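Local coordinates for N-acetylmuramoyl-L-alanine amidase domain-containing protein SAOUHSC_02979 (Staphylococcus aureus, PDB 5T1Q) that probably cleaves amide bonds of bacterial cell-wall peptidoglycan, this chain holding its glucosaminidase-like and CHAP portions, at residues 57-63 and 93-97. Residues are numbered along the deposited sequence; the frame is centred on the assembly and turned at random.
Sequences SKDTRQF and SDSGR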
loop_
_atom_site.group_PDB
_atom_site.type_symbol
_atom_site.label_atom_id
_atom_site.label_comp_id
_atom_site.label_asym_id
_atom_site.label_seq_id
_atom_site.Cartn_x
_atom_site.Cartn_y
_atom_site.Cartn_z
ATOM N N SER A 57 -8.604 3.563 8.968
ATOM C CA SER A 57 -8.922 2.180 9.353
ATOM C C SER A 57 -8.848 1.937 10.861
ATOM O O SER A 57 -8.003 2.519 11.548
ATOM C CB SER A 57 -7.923 1.246 8.640
ATOM O OG SER A 57 -8.058 -0.102 9.038
ATOM N N LYS A 58 -9.728 1.076 11.376
ATOM C CA LYS A 58 -9.684 0.737 12.805
ATOM C C LYS A 58 -8.523 -0.242 13.069
ATOM O O LYS A 58 -7.986 -0.273 14.170
ATOM C CB LYS A 58 -11.016 0.181 13.336
ATOM C CG LYS A 58 -11.057 0.180 14.869
ATOM C CD LYS A 58 -12.378 -0.286 15.476
ATOM C CE LYS A 58 -12.577 -1.793 15.370
ATOM N NZ LYS A 58 -13.823 -2.232 16.066
ATOM N N ASP A 59 -8.152 -1.044 12.070
ATOM C CA ASP A 59 -6.999 -1.947 12.209
ATOM C C ASP A 59 -5.726 -1.146 12.474
ATOM O O ASP A 59 -4.931 -1.519 13.328
ATOM C CB ASP A 59 -6.807 -2.823 10.965
ATOM C CG ASP A 59 -7.850 -3.933 10.850
ATOM O OD1 ASP A 59 -8.394 -4.373 11.889
ATOM O OD2 ASP A 59 -8.100 -4.390 9.713
ATOM N N THR A 60 -5.562 -0.037 11.757
ATOM C CA THR A 60 -4.386 0.826 11.919
ATOM C C THR A 60 -4.331 1.414 13.329
ATOM O O THR A 60 -3.269 1.439 13.948
ATOM C CB THR A 60 -4.325 1.948 10.843
ATOM O OG1 THR A 60 -4.293 1.368 9.526
ATOM C CG2 THR A 60 -3.093 2.815 11.026
ATOM N N ARG A 61 -5.477 1.876 13.830
ATOM C CA ARG A 61 -5.565 2.434 15.193
ATOM C C ARG A 61 -5.137 1.394 16.234
ATOM O O ARG A 61 -4.337 1.690 17.115
ATOM C CB ARG A 61 -6.991 2.891 15.489
ATOM C CG ARG A 61 -7.440 4.159 14.763
ATOM C CD ARG A 61 -8.963 4.211 14.703
ATOM N NE ARG A 61 -9.519 5.561 14.666
ATOM C CZ ARG A 61 -9.543 6.372 13.609
ATOM N NH1 ARG A 61 -10.116 7.570 13.725
ATOM N NH2 ARG A 61 -8.994 6.014 12.446
ATOM N N GLN A 62 -5.667 0.179 16.126
ATOM C CA GLN A 62 -5.308 -0.894 17.054
ATOM C C GLN A 62 -3.837 -1.336 16.879
ATOM O O GLN A 62 -3.170 -1.667 17.852
ATOM C CB GLN A 62 -6.263 -2.081 16.911
ATOM C CG GLN A 62 -7.712 -1.748 17.256
ATOM C CD GLN A 62 -7.896 -1.310 18.708
ATOM O OE1 GLN A 62 -7.329 -1.903 19.637
ATOM N NE2 GLN A 62 -8.704 -0.277 18.909
ATOM N N PHE A 63 -3.337 -1.322 15.645
ATOM C CA PHE A 63 -1.939 -1.676 15.393
ATOM C C PHE A 63 -1.006 -0.648 16.051
ATOM O O PHE A 63 0.025 -1.008 16.611
ATOM C CB PHE A 63 -1.679 -1.775 13.888
ATOM C CG PHE A 63 -0.247 -2.010 13.534
ATOM C CD1 PHE A 63 0.308 -3.283 13.643
ATOM C CD2 PHE A 63 0.551 -0.965 13.074
ATOM C CE1 PHE A 63 1.638 -3.506 13.301
ATOM C CE2 PHE A 63 1.880 -1.185 12.730
ATOM C CZ PHE A 63 2.423 -2.455 12.847
ATOM N N SER A 93 3.981 -2.958 6.815
ATOM C CA SER A 93 3.186 -4.140 7.218
ATOM C C SER A 93 1.693 -4.018 6.918
ATOM O O SER A 93 0.928 -4.942 7.224
ATOM C CB SER A 93 3.309 -4.346 8.720
ATOM O OG SER A 93 2.615 -3.335 9.424
ATOM N N ASP A 94 1.281 -2.881 6.353
ATOM C CA ASP A 94 -0.140 -2.569 6.094
ATOM C C ASP A 94 -0.932 -2.668 7.400
ATOM O O ASP A 94 -1.911 -3.397 7.499
ATOM C CB ASP A 94 -0.773 -3.452 5.008
ATOM C CG ASP A 94 -2.231 -3.044 4.695
ATOM O OD1 ASP A 94 -2.588 -1.859 4.899
ATOM O OD2 ASP A 94 -3.030 -3.914 4.284
ATOM N N SER A 95 -0.466 -1.934 8.398
ATOM C CA SER A 95 -1.083 -1.907 9.722
ATOM C C SER A 95 -1.211 -3.295 10.345
ATOM O O SER A 95 -2.224 -3.620 10.947
ATOM C CB SER A 95 -2.435 -1.216 9.637
ATOM O OG SER A 95 -2.283 0.067 9.029
ATOM N N GLY A 96 -0.170 -4.100 10.168
ATOM C CA GLY A 96 -0.097 -5.440 10.745
ATOM C C GLY A 96 -0.754 -6.565 9.974
ATOM O O GLY A 96 -0.636 -7.717 10.372
ATOM N N ARG A 97 -1.400 -6.249 8.849
ATOM C CA ARG A 97 -2.146 -7.254 8.068
ATOM C C ARG A 97 -1.323 -8.113 7.104
ATOM O O ARG A 97 -1.761 -9.185 6.728
ATOM C CB ARG A 97 -3.304 -6.569 7.330
ATOM C CG ARG A 97 -4.313 -5.991 8.315
ATOM C CD ARG A 97 -5.437 -5.173 7.693
ATOM N NE ARG A 97 -4.953 -3.970 7.025
ATOM C CZ ARG A 97 -5.716 -2.950 6.632
ATOM N NH1 ARG A 97 -7.021 -2.926 6.895
ATOM N NH2 ARG A 97 -5.160 -1.909 6.006
#
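With CG trans to the backbone N (chi1 175°), Phe63 lays a face of its ring against the turn that follows helix 82-93, while Ser95 holds OG beside its own backbone N (chi1 -54°), where it meets Thr60. Thr60 OG1 and Ser95 OG lie only 2.4 Å apart, a very short hydrogen bond of doubtful exact length in which either hydroxyl could be the donor. One face of the Phe63 ring takes the Ser95-Gly96 peptide: Ser95 CA sits 4.1 Å from the ring centroid in a CH-pi contact, and Gly96 N comes within 3.6 Å of Phe63 CD1. That same N-H bonds Ser93 OG, closing an ST motif; Ser93 OG is also hydrogen-bonded to Ala89 O and rests 3.5 Å from Phe63 CZ. In the type I' turn from Asp94 to Arg97, Asp94 O accepts from Arg97 N and NE, which reach it from opposite faces of its plane. Arg97 NH2 meets Asp94 OD1 at 2.8 Å; OD1 lies in the guanidinium plane, whereas NH2 approaches from above the carboxylate plane. Arg97 NH1 reaches Asp59 OD2 at 3.4 Å in a weak salt-bridge bond, carboxylate and guanidinium planes 85° apart. Ile90 packs against Thr60, Phe63 and Ser95. The start of helix 58-78 is thus joined to a turn of the glucosaminidase-like part by an aromatic face and the hydroxyl pair, whose length is uncertain, whereas the long Asp59-Arg97 pair probably adds less than the Asp94 bridge that fixes the guanidinium.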